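Hypoxanthine-guanine-xanthine phosphoribosyltransferase (Tritrichomonas foetus, PDB 1HGX) catalyses the magnesium-dependent transfer of a phosphoribosyl group to hypoxanthine, guanine or xanthine, salvaging host purines as nucleotides. Local coordinates at residues Lys22-Leu27 / Val50-Asp55; Thr32-Asp37 / Ile145-Phe150; Thr130-Asp135 / Tyr160-His165. All coordinates share one frame; numbering follows the deposited sequence.

In the fold
All three contacts are mainly buried, none has a hydrogen bond between its own two segments, and they differ in what surrounds them. Interactions 1 and 2 both use helix 17-35: interaction 1 sets its early turns against helix 50-57, near the subunit interface, while interaction 2 rests its C-terminal end on strand 147-152 of the main sheet. Arg23 of the first reaches the carbonyls of Cys148 and Gly149 in the second. Interaction 3 lies at the nucleotide site, where aliphatic, sulfur and aromatic packing sits beside polar recognition of guanine. It meets interaction 1 through the Tyr160-Asp55 hydrogen bond and interaction 2 through backbone bonds of Gly149 and Phe150 to the carbonyls of Thr130 and Leu131.

Interaction 1: Lys22-Leu27 / Val50-Asp55; sequences KRIREL and VFFYTD
Phe52 and Asp55, one helical turn apart, receive Ile24 and Leu27 in a helix-helix packing of the type I phosphoribosyltransferase fold, between helix 17-35 and helix 50-57. The axes of the two short segments approach to 10.8 Å and cross at -57°, a separation bridged mainly by side chains, with one contact onto the backbone of Asp55. At the start of the second segment, Val50 packs on Thr54 of the second subunit, so this helix has a partner on another flank as well.

Phe52 comes next. Its CG lies anti to the backbone N (chi1 173°), which swings the end of the ring nearer to helix 17-35. The ring offers its rim: Leu27 CD1 meets it in the ring plane, 3.8 Å from Phe52 CZ, with the two side chains crossing at about a right angle. Ile24 CD1 approaches the same rim further back, 4.1 Å from Phe52 CD1, and there the two side chains run past one another in opposite directions. Beyond this pair the ring also touches Val101 of the sheet and Leu131.

One turn on, Asp55 supplies the closest approach. Its buried carboxylate is satisfied by polar partners: OD2 is hydrogen-bonded to Tyr160 OH and Gln21 NE2, and OD1 forms a salt bridge with Lys58 of the second subunit. What Ile24 touches is mostly the aliphatic base of this residue and its backbone: Ile24 CG2 lies 3.8 Å from Asp55 O, and Ile24 CD1 comes to 3.5 Å from Asp55 CB.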
loop_
_atom_site.group_PDB
_atom_site.type_symbol
_atom_site.label_atom_id
_atom_site.label_comp_id
_atom_site.label_asym_id
_atom_site.label_seq_id
_atom_site.Cartn_x
_atom_site.Cartn_y
_atom_site.Cartn_z
ATOM N N LYS A 22 -9.720 13.447 8.594
ATOM C CA LYS A 22 -11.051 13.523 9.164
ATOM C C LYS A 22 -12.005 12.716 8.267
ATOM O O LYS A 22 -12.805 11.905 8.751
ATOM C CB LYS A 22 -11.487 14.982 9.228
ATOM C CG LYS A 22 -12.916 15.211 9.649
ATOM C CD LYS A 22 -13.182 16.699 9.750
ATOM C CE LYS A 22 -14.613 16.982 10.131
ATOM N NZ LYS A 22 -15.545 16.620 9.036
ATOM N N ARG A 23 -11.898 12.918 6.959
ATOM C CA ARG A 23 -12.754 12.213 6.009
ATOM C C ARG A 23 -12.551 10.696 6.080
ATOM O O ARG A 23 -13.506 9.919 6.017
ATOM C CB ARG A 23 -12.472 12.697 4.584
ATOM C CG ARG A 23 -13.473 12.178 3.565
ATOM C CD ARG A 23 -14.856 12.755 3.833
ATOM N NE ARG A 23 -15.865 12.154 2.973
ATOM C CZ ARG A 23 -16.944 11.523 3.412
ATOM N NH1 ARG A 23 -17.169 11.409 4.713
ATOM N NH2 ARG A 23 -17.783 10.976 2.545
ATOM N N ILE A 24 -11.297 10.282 6.179
ATOM C CA ILE A 24 -10.972 8.867 6.270
ATOM C C ILE A 24 -11.607 8.242 7.510
ATOM O O ILE A 24 -12.123 7.127 7.444
ATOM C CB ILE A 24 -9.443 8.657 6.253
ATOM C CG1 ILE A 24 -8.926 8.878 4.830
ATOM C CG2 ILE A 24 -9.070 7.253 6.756
ATOM C CD1 ILE A 24 -7.463 8.639 4.685
ATOM N N ARG A 25 -11.592 8.955 8.636
ATOM C CA ARG A 25 -12.198 8.423 9.852
ATOM C C ARG A 25 -13.691 8.276 9.630
ATOM O O ARG A 25 -14.284 7.299 10.071
ATOM C CB ARG A 25 -11.937 9.334 11.052
ATOM C CG ARG A 25 -10.501 9.316 11.548
ATOM C CD ARG A 25 -10.365 10.000 12.912
ATOM N NE ARG A 25 -10.628 11.437 12.857
ATOM C CZ ARG A 25 -9.692 12.361 12.643
ATOM N NH1 ARG A 25 -8.428 12.003 12.469
ATOM N NH2 ARG A 25 -10.021 13.643 12.589
ATOM N N GLU A 26 -14.290 9.243 8.936
ATOM C CA GLU A 26 -15.727 9.213 8.638
ATOM C C GLU A 26 -16.073 8.030 7.733
ATOM O O GLU A 26 -17.063 7.325 7.965
ATOM C CB GLU A 26 -16.168 10.516 7.958
ATOM C CG GLU A 26 -16.063 11.741 8.855
ATOM C CD GLU A 26 -16.317 13.048 8.130
ATOM O OE1 GLU A 26 -16.291 13.082 6.884
ATOM O OE2 GLU A 26 -16.522 14.064 8.815
ATOM N N LEU A 27 -15.260 7.825 6.698
ATOM C CA LEU A 27 -15.465 6.718 5.767
ATOM C C LEU A 27 -15.305 5.377 6.473
ATOM O O LEU A 27 -16.134 4.485 6.306
ATOM C CB LEU A 27 -14.495 6.810 4.586
ATOM C CG LEU A 27 -14.843 7.882 3.549
ATOM C CD1 LEU A 27 -13.747 7.981 2.498
ATOM C CD2 LEU A 27 -16.191 7.554 2.915
ATOM N N VAL A 50 -3.147 3.532 -3.034
ATOM C CA VAL A 50 -2.462 2.900 -1.911
ATOM C C VAL A 50 -2.364 3.711 -0.614
ATOM O O VAL A 50 -2.516 3.148 0.469
ATOM C CB VAL A 50 -1.090 2.309 -2.336
ATOM C CG1 VAL A 50 -0.018 3.379 -2.412
ATOM C CG2 VAL A 50 -0.697 1.154 -1.414
ATOM N N PHE A 51 -2.172 5.025 -0.712
ATOM C CA PHE A 51 -2.072 5.857 0.483
ATOM C C PHE A 51 -3.412 5.850 1.186
ATOM O O PHE A 51 -3.496 5.557 2.370
ATOM C CB PHE A 51 -1.677 7.289 0.120
ATOM C CG PHE A 51 -0.239 7.435 -0.286
ATOM C CD1 PHE A 51 0.282 6.697 -1.340
ATOM C CD2 PHE A 51 0.599 8.306 0.391
ATOM C CE1 PHE A 51 1.624 6.819 -1.717
ATOM C CE2 PHE A 51 1.944 8.436 0.021
ATOM C CZ PHE A 51 2.452 7.687 -1.037
ATOM N N PHE A 52 -4.454 6.166 0.428
ATOM C CA PHE A 52 -5.832 6.195 0.896
ATOM C C PHE A 52 -6.208 4.837 1.482
ATOM O O PHE A 52 -6.807 4.761 2.559
ATOM C CB PHE A 52 -6.736 6.513 -0.299
ATOM C CG PHE A 52 -8.208 6.424 -0.016
ATOM C CD1 PHE A 52 -8.758 7.008 1.122
ATOM C CD2 PHE A 52 -9.060 5.804 -0.932
ATOM C CE1 PHE A 52 -10.141 6.997 1.339
ATOM C CE2 PHE A 52 -10.452 5.784 -0.730
ATOM C CZ PHE A 52 -10.992 6.380 0.408
ATOM N N TYR A 53 -5.828 3.776 0.773
ATOM C CA TYR A 53 -6.119 2.392 1.163
ATOM C C TYR A 53 -5.514 2.015 2.514
ATOM O O TYR A 53 -6.226 1.536 3.407
ATOM C CB TYR A 53 -5.614 1.431 0.084
ATOM C CG TYR A 53 -5.911 -0.040 0.327
ATOM C CD1 TYR A 53 -7.169 -0.573 0.045
ATOM C CD2 TYR A 53 -4.909 -0.914 0.763
ATOM C CE1 TYR A 53 -7.423 -1.945 0.180
ATOM C CE2 TYR A 53 -5.155 -2.287 0.899
ATOM C CZ TYR A 53 -6.411 -2.792 0.604
ATOM O OH TYR A 53 -6.650 -4.149 0.722
ATOM N N THR A 54 -4.210 2.213 2.672
ATOM C CA THR A 54 -3.576 1.873 3.937
ATOM C C THR A 54 -4.100 2.729 5.091
ATOM O O THR A 54 -4.233 2.239 6.213
ATOM C CB THR A 54 -2.050 1.973 3.853
ATOM O OG1 THR A 54 -1.685 3.310 3.510
ATOM C CG2 THR A 54 -1.514 1.009 2.797
ATOM N N ASP A 55 -4.403 3.999 4.826
ATOM C CA ASP A 55 -4.928 4.870 5.882
ATOM C C ASP A 55 -6.293 4.397 6.360
ATOM O O ASP A 55 -6.589 4.449 7.559
ATOM C CB ASP A 55 -4.989 6.329 5.428
ATOM C CG ASP A 55 -3.654 7.050 5.602
ATOM O OD1 ASP A 55 -2.750 6.504 6.272
ATOM O OD2 ASP A 55 -3.501 8.167 5.070
#

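Interaction 2: Thr32-Asp37 / Ile145-Phe150; sequences TEFYED and IDYCGF
Tyr147 gives up more surface to this contact than Tyr35 or Phe34, and it reaches both with the far end of its ring. The arrangement is helix-on-sheet packing of the α/β phosphoribosyltransferase fold: the C-terminal end of helix 17-35 lies over strand 147-152. The backbones stay well apart, with the nearest CA atoms, those of Phe34 and Asp146, separated by 11.4 Å, so long aromatic side chains must span the gap.

Tyr147 is anchored in the sheet by backbone hydrogen bonds to Val128 and Thr130. Its ring also touches Leu27, Glu30 and Leu31 along the helix, as well as Lys127 of the adjacent strand 125-130 and Leu99 of strand 97-102 beyond it.

Tyr35 meets it obliquely, with Tyr35 CE2 lying 4.3 Å from Tyr147 CE2. A chi1 of -65° sets Tyr35 CG anti to its own carbonyl carbon and lays the ring along the sheet side of the helix. Phe34 contributes less across the gap but packs edge-to-face on Tyr35: Phe34 CD2 sits over the centre of the Tyr35 ring, 3.5 Å above its plane, and the Phe34 ring makes cation-pi contacts with Lys127 and Lys38.

No hydrogen bond joins the two segments. The phenol oxygen makes loose contacts across the gap instead, Tyr147 OH being 4.1 Å from Tyr35 CE2 and 4.0 Å from Phe34 CB.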
loop_
_atom_site.group_PDB
_atom_site.type_symbol
_atom_site.label_atom_id
_atom_site.label_comp_id
_atom_site.label_asym_id
_atom_site.label_seq_id
_atom_site.Cartn_x
_atom_site.Cartn_y
_atom_site.Cartn_z
ATOM N N THR A 32 -17.396 0.249 8.312
ATOM C CA THR A 32 -17.556 -0.702 9.415
ATOM C C THR A 32 -19.016 -1.137 9.577
ATOM O O THR A 32 -19.316 -2.311 9.803
ATOM C CB THR A 32 -17.048 -0.088 10.730
ATOM O OG1 THR A 32 -15.662 0.242 10.590
ATOM C CG2 THR A 32 -17.213 -1.072 11.875
ATOM N N GLU A 33 -19.914 -0.175 9.419
ATOM C CA GLU A 33 -21.343 -0.396 9.520
ATOM C C GLU A 33 -21.749 -1.590 8.646
ATOM O O GLU A 33 -22.369 -2.542 9.115
ATOM C CB GLU A 33 -22.054 0.863 9.024
ATOM C CG GLU A 33 -23.395 1.139 9.655
ATOM C CD GLU A 33 -23.285 1.906 10.962
ATOM O OE1 GLU A 33 -22.243 2.567 11.189
ATOM O OE2 GLU A 33 -24.251 1.858 11.757
ATOM N N PHE A 34 -21.307 -1.577 7.394
ATOM C CA PHE A 34 -21.657 -2.624 6.445
ATOM C C PHE A 34 -20.751 -3.853 6.400
ATOM O O PHE A 34 -21.237 -4.980 6.306
ATOM C CB PHE A 34 -21.757 -2.005 5.041
ATOM C CG PHE A 34 -22.266 -2.946 3.985
ATOM C CD1 PHE A 34 -23.624 -3.220 3.871
ATOM C CD2 PHE A 34 -21.386 -3.550 3.095
ATOM C CE1 PHE A 34 -24.099 -4.082 2.891
ATOM C CE2 PHE A 34 -21.855 -4.417 2.107
ATOM C CZ PHE A 34 -23.214 -4.682 2.006
ATOM N N TYR A 35 -19.446 -3.641 6.523
ATOM C CA TYR A 35 -18.475 -4.731 6.395
ATOM C C TYR A 35 -17.957 -5.470 7.624
ATOM O O TYR A 35 -17.270 -6.488 7.492
ATOM C CB TYR A 35 -17.266 -4.224 5.597
ATOM C CG TYR A 35 -17.585 -3.872 4.165
ATOM C CD1 TYR A 35 -17.823 -4.870 3.224
ATOM C CD2 TYR A 35 -17.659 -2.543 3.754
ATOM C CE1 TYR A 35 -18.124 -4.558 1.906
ATOM C CE2 TYR A 35 -17.966 -2.214 2.437
ATOM C CZ TYR A 35 -18.197 -3.230 1.516
ATOM O OH TYR A 35 -18.507 -2.914 0.213
ATOM N N GLU A 36 -18.300 -4.989 8.806
ATOM C CA GLU A 36 -17.812 -5.577 10.042
ATOM C C GLU A 36 -17.883 -7.109 10.157
ATOM O O GLU A 36 -16.897 -7.763 10.503
ATOM C CB GLU A 36 -18.537 -4.919 11.209
ATOM C CG GLU A 36 -17.950 -5.191 12.564
ATOM C CD GLU A 36 -18.573 -4.310 13.622
ATOM O OE1 GLU A 36 -19.790 -4.033 13.533
ATOM O OE2 GLU A 36 -17.839 -3.874 14.532
ATOM N N ASP A 37 -19.032 -7.689 9.845
ATOM C CA ASP A 37 -19.177 -9.134 9.968
ATOM C C ASP A 37 -19.152 -9.843 8.622
ATOM O O ASP A 37 -19.510 -11.008 8.527
ATOM C CB ASP A 37 -20.477 -9.457 10.717
ATOM C CG ASP A 37 -21.726 -9.018 9.958
ATOM O OD1 ASP A 37 -21.702 -7.960 9.286
ATOM O OD2 ASP A 37 -22.746 -9.738 10.043
ATOM N N ILE A 145 -21.145 4.967 -7.304
ATOM C CA ILE A 145 -20.108 5.228 -6.298
ATOM C C ILE A 145 -20.775 5.171 -4.936
ATOM O O ILE A 145 -21.578 6.033 -4.604
ATOM C CB ILE A 145 -19.479 6.619 -6.508
ATOM C CG1 ILE A 145 -18.880 6.698 -7.913
ATOM C CG2 ILE A 145 -18.437 6.913 -5.427
ATOM C CD1 ILE A 145 -18.385 8.075 -8.296
ATOM N N ASP A 146 -20.479 4.132 -4.162
ATOM C CA ASP A 146 -21.097 3.975 -2.857
ATOM C C ASP A 146 -20.475 4.811 -1.758
ATOM O O ASP A 146 -21.175 5.258 -0.861
ATOM C CB ASP A 146 -21.111 2.509 -2.468
ATOM C CG ASP A 146 -21.665 1.652 -3.561
ATOM O OD1 ASP A 146 -22.901 1.551 -3.651
ATOM O OD2 ASP A 146 -20.868 1.134 -4.370
ATOM N N TYR A 147 -19.158 4.992 -1.801
ATOM C CA TYR A 147 -18.469 5.784 -0.791
ATOM C C TYR A 147 -17.519 6.678 -1.552
ATOM O O TYR A 147 -16.820 6.210 -2.434
ATOM C CB TYR A 147 -17.672 4.885 0.151
ATOM C CG TYR A 147 -18.477 3.761 0.735
ATOM C CD1 TYR A 147 -19.310 3.971 1.840
ATOM C CD2 TYR A 147 -18.439 2.489 0.161
ATOM C CE1 TYR A 147 -20.094 2.938 2.351
ATOM C CE2 TYR A 147 -19.214 1.451 0.661
ATOM C CZ TYR A 147 -20.043 1.680 1.753
ATOM O OH TYR A 147 -20.830 0.661 2.229
ATOM N N CYS A 148 -17.504 7.960 -1.217
ATOM C CA CYS A 148 -16.640 8.917 -1.896
ATOM C C CYS A 148 -16.094 9.918 -0.900
ATOM O O CYS A 148 -16.846 10.467 -0.096
ATOM C CB CYS A 148 -17.412 9.644 -3.005
ATOM S SG CYS A 148 -16.490 10.938 -3.890
ATOM N N GLY A 149 -14.778 10.106 -0.916
ATOM C CA GLY A 149 -14.152 11.051 -0.013
ATOM C C GLY A 149 -14.479 12.505 -0.326
ATOM O O GLY A 149 -15.097 13.192 0.488
ATOM N N PHE A 150 -14.112 12.961 -1.522
ATOM C CA PHE A 150 -14.320 14.349 -1.932
ATOM C C PHE A 150 -14.670 14.487 -3.415
ATOM O O PHE A 150 -14.233 13.688 -4.254
ATOM C CB PHE A 150 -13.028 15.164 -1.751
ATOM C CG PHE A 150 -12.351 14.993 -0.418
ATOM C CD1 PHE A 150 -12.747 15.745 0.683
ATOM C CD2 PHE A 150 -11.285 14.115 -0.280
ATOM C CE1 PHE A 150 -12.080 15.626 1.904
ATOM C CE2 PHE A 150 -10.619 13.990 0.928
ATOM C CZ PHE A 150 -11.018 14.748 2.022
#

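Interaction 3: Thr130-Asp135 / Tyr160-His165; sequences TLCDKD and YGFDFH. With 5GP (guanosine-5'-monophosphate), chain C.
Leu131 carries the apolar part of this contact, its CD1 methyl touching both Tyr160 and Phe162. The methyl lies in the plane of the Tyr160 ring, at its edge, with Leu131 CD1 3.9 Å from Tyr160 CD2. On the other aromatic it comes in obliquely, Leu131 CD1 being 3.8 Å from Phe162 CE2. One branch thus touches two rings of the 160-165 loop. Tyr160 also packs on Gln17 and Ile20 of helix 17-35.

A sulfur-aromatic contact adds to this packing. Cys132 SG stands 5.2 Å from the centroid of the Phe162 ring and 70° off the ring normal, an oblique approach displaced well away from the axis over the ring centre.

Polar bonding within the 130-135 segment spans its corner at Leu131: Thr130 OG1 donates to Cys132 O across 2.9 Å, tilted 32° from the carbonyl plane.

Recognition of bound guanosine monophosphate draws on both segments. Lys134 is extended until chi3 (-67°), where its chain bends and brings the amine to the purine; Lys134 NZ bonds to guanine O6 at 3.0 Å and to guanine N7 at 3.2 Å. The same NZ is hydrogen-bonded to Arg155 O, which would orient it. From the loop, Phe162 CD1 packs 3.8 Å from guanine C2, and Asp163 O comes within 3.2 Å of the exocyclic N2. Ile104 lies against Phe162 and Lys134. A lysine reading O6 and N7, with an aromatic ring beside the base, is the arrangement of the purine-binding site in 6-oxopurine phosphoribosyltransferases.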
loop_
_atom_site.group_PDB
_atom_site.type_symbol
_atom_site.label_atom_id
_atom_site.label_comp_id
_atom_site.label_asym_id
_atom_site.label_seq_id
_atom_site.Cartn_x
_atom_site.Cartn_y
_atom_site.Cartn_z
ATOM N N THR A 130 -14.164 5.506 -3.554
ATOM C CA THR A 130 -13.152 6.316 -4.217
ATOM C C THR A 130 -12.751 7.514 -3.348
ATOM O O THR A 130 -13.578 8.077 -2.619
ATOM C CB THR A 130 -13.633 6.769 -5.630
ATOM O OG1 THR A 130 -12.527 7.320 -6.361
ATOM C CG2 THR A 130 -14.764 7.797 -5.543
ATOM N N LEU A 131 -11.470 7.859 -3.369
ATOM C CA LEU A 131 -10.999 8.989 -2.583
ATOM C C LEU A 131 -11.598 10.254 -3.194
ATOM O O LEU A 131 -12.158 11.089 -2.475
ATOM C CB LEU A 131 -9.474 9.064 -2.608
ATOM C CG LEU A 131 -8.671 9.809 -1.526
ATOM C CD1 LEU A 131 -7.673 10.715 -2.207
ATOM C CD2 LEU A 131 -9.532 10.592 -0.551
ATOM N N CYS A 132 -11.529 10.361 -4.519
ATOM C CA CYS A 132 -12.059 11.529 -5.214
ATOM C C CYS A 132 -12.924 11.201 -6.403
ATOM O O CYS A 132 -12.771 10.158 -7.044
ATOM C CB CYS A 132 -10.924 12.431 -5.729
ATOM S SG CYS A 132 -9.906 13.231 -4.496
ATOM N N ASP A 133 -13.845 12.107 -6.686
ATOM C CA ASP A 133 -14.697 11.998 -7.854
ATOM C C ASP A 133 -14.515 13.344 -8.564
ATOM O O ASP A 133 -14.835 14.391 -7.998
ATOM C CB ASP A 133 -16.159 11.805 -7.472
ATOM C CG ASP A 133 -17.056 11.659 -8.683
ATOM O OD1 ASP A 133 -16.548 11.310 -9.769
ATOM O OD2 ASP A 133 -18.270 11.879 -8.549
ATOM N N LYS A 134 -13.934 13.323 -9.759
ATOM C CA LYS A 134 -13.721 14.554 -10.512
ATOM C C LYS A 134 -15.042 15.009 -11.131
ATOM O O LYS A 134 -15.698 14.255 -11.838
ATOM C CB LYS A 134 -12.666 14.342 -11.602
ATOM C CG LYS A 134 -12.249 15.637 -12.281
ATOM C CD LYS A 134 -11.150 15.431 -13.311
ATOM C CE LYS A 134 -9.854 15.001 -12.672
ATOM N NZ LYS A 134 -8.720 15.092 -13.625
ATOM N N ASP A 135 -15.460 16.227 -10.819
ATOM C CA ASP A 135 -16.708 16.750 -11.355
ATOM C C ASP A 135 -16.506 17.265 -12.775
ATOM O O ASP A 135 -16.022 18.380 -12.983
ATOM C CB ASP A 135 -17.248 17.868 -10.462
ATOM C CG ASP A 135 -18.632 18.341 -10.876
ATOM O OD1 ASP A 135 -19.276 17.702 -11.742
ATOM O OD2 ASP A 135 -19.082 19.356 -10.311
ATOM N N TYR A 160 -0.858 13.187 -2.155
ATOM C CA TYR A 160 -1.429 12.084 -1.384
ATOM C C TYR A 160 -1.690 10.854 -2.258
ATOM O O TYR A 160 -2.810 10.339 -2.322
ATOM C CB TYR A 160 -2.725 12.552 -0.701
ATOM C CG TYR A 160 -3.278 11.567 0.301
ATOM C CD1 TYR A 160 -2.546 11.210 1.435
ATOM C CD2 TYR A 160 -4.530 10.975 0.107
ATOM C CE1 TYR A 160 -3.053 10.283 2.355
ATOM C CE2 TYR A 160 -5.038 10.058 1.013
ATOM C CZ TYR A 160 -4.297 9.717 2.128
ATOM O OH TYR A 160 -4.825 8.822 3.021
ATOM N N GLY A 161 -0.649 10.389 -2.933
ATOM C CA GLY A 161 -0.797 9.245 -3.806
ATOM C C GLY A 161 -0.917 9.616 -5.275
ATOM O O GLY A 161 -0.518 8.826 -6.133
ATOM N N PHE A 162 -1.502 10.779 -5.578
ATOM C CA PHE A 162 -1.655 11.233 -6.969
ATOM C C PHE A 162 -0.321 11.776 -7.463
ATOM O O PHE A 162 0.239 12.688 -6.853
ATOM C CB PHE A 162 -2.693 12.354 -7.079
ATOM C CG PHE A 162 -4.093 11.927 -6.766
ATOM C CD1 PHE A 162 -4.773 11.057 -7.606
ATOM C CD2 PHE A 162 -4.742 12.406 -5.637
ATOM C CE1 PHE A 162 -6.081 10.672 -7.326
ATOM C CE2 PHE A 162 -6.054 12.024 -5.350
ATOM C CZ PHE A 162 -6.724 11.156 -6.196
ATOM N N ASP A 163 0.178 11.227 -8.568
ATOM C CA ASP A 163 1.455 11.659 -9.129
ATOM C C ASP A 163 1.312 12.264 -10.515
ATOM O O ASP A 163 0.266 12.156 -11.159
ATOM C CB ASP A 163 2.416 10.465 -9.255
ATOM C CG ASP A 163 2.127 9.606 -10.488
ATOM O OD1 ASP A 163 1.171 8.803 -10.452
ATOM O OD2 ASP A 163 2.842 9.748 -11.506
ATOM N N PHE A 164 2.403 12.862 -10.974
ATOM C CA PHE A 164 2.516 13.417 -12.313
ATOM C C PHE A 164 3.958 13.092 -12.684
ATOM O O PHE A 164 4.889 13.599 -12.060
ATOM C CB PHE A 164 2.306 14.932 -12.349
ATOM C CG PHE A 164 2.600 15.539 -13.694
ATOM C CD1 PHE A 164 1.733 15.338 -14.765
ATOM C CD2 PHE A 164 3.775 16.248 -13.907
ATOM C CE1 PHE A 164 2.040 15.832 -16.038
ATOM C CE2 PHE A 164 4.093 16.744 -15.170
ATOM C CZ PHE A 164 3.226 16.533 -16.236
ATOM N N HIS A 165 4.143 12.194 -13.647
ATOM C CA HIS A 165 5.487 11.791 -14.074
ATOM C C HIS A 165 6.300 11.228 -12.921
ATOM O O HIS A 165 7.483 11.541 -12.767
ATOM C CB HIS A 165 6.232 12.957 -14.730
ATOM C CG HIS A 165 5.725 13.295 -16.095
ATOM N ND1 HIS A 165 6.033 14.480 -16.733
ATOM C CD2 HIS A 165 4.912 12.613 -16.938
ATOM C CE1 HIS A 165 5.427 14.512 -17.909
ATOM N NE2 HIS A 165 4.742 13.392 -18.055
HETATM P P 5GP C . -11.292 7.471 -16.012
HETATM O O1P 5GP C . -12.296 7.598 -14.933
HETATM O O2P 5GP C . -11.245 6.124 -16.584
HETATM O O3P 5GP C . -11.429 8.559 -16.997
HETATM O "O5'" 5GP C . -9.928 7.844 -15.356
HETATM C "C5'" 5GP C . -9.522 7.499 -14.038
HETATM C "C4'" 5GP C . -8.101 7.104 -14.092
HETATM O "O4'" 5GP C . -7.222 8.183 -14.453
HETATM C "C3'" 5GP C . -7.624 6.592 -12.769
HETATM O "O3'" 5GP C . -6.555 5.705 -13.080
HETATM C "C2'" 5GP C . -7.073 7.837 -12.192
HETATM O "O2'" 5GP C . -6.105 7.524 -11.203
HETATM C "C1'" 5GP C . -6.434 8.610 -13.347
HETATM N N9 5GP C . -6.641 10.097 -13.152
HETATM C C8 5GP C . -7.796 10.809 -13.438
HETATM N N7 5GP C . -7.740 12.078 -13.120
HETATM C C5 5GP C . -6.471 12.251 -12.561
HETATM C C6 5GP C . -5.910 13.406 -11.927
HETATM O O6 5GP C . -6.378 14.543 -11.893
HETATM N N1 5GP C . -4.700 13.139 -11.302
HETATM C C2 5GP C . -4.074 11.896 -11.296
HETATM N N2 5GP C . -2.856 11.836 -10.753
HETATM N N3 5GP C . -4.579 10.806 -11.923
HETATM C C4 5GP C . -5.802 11.038 -12.514
#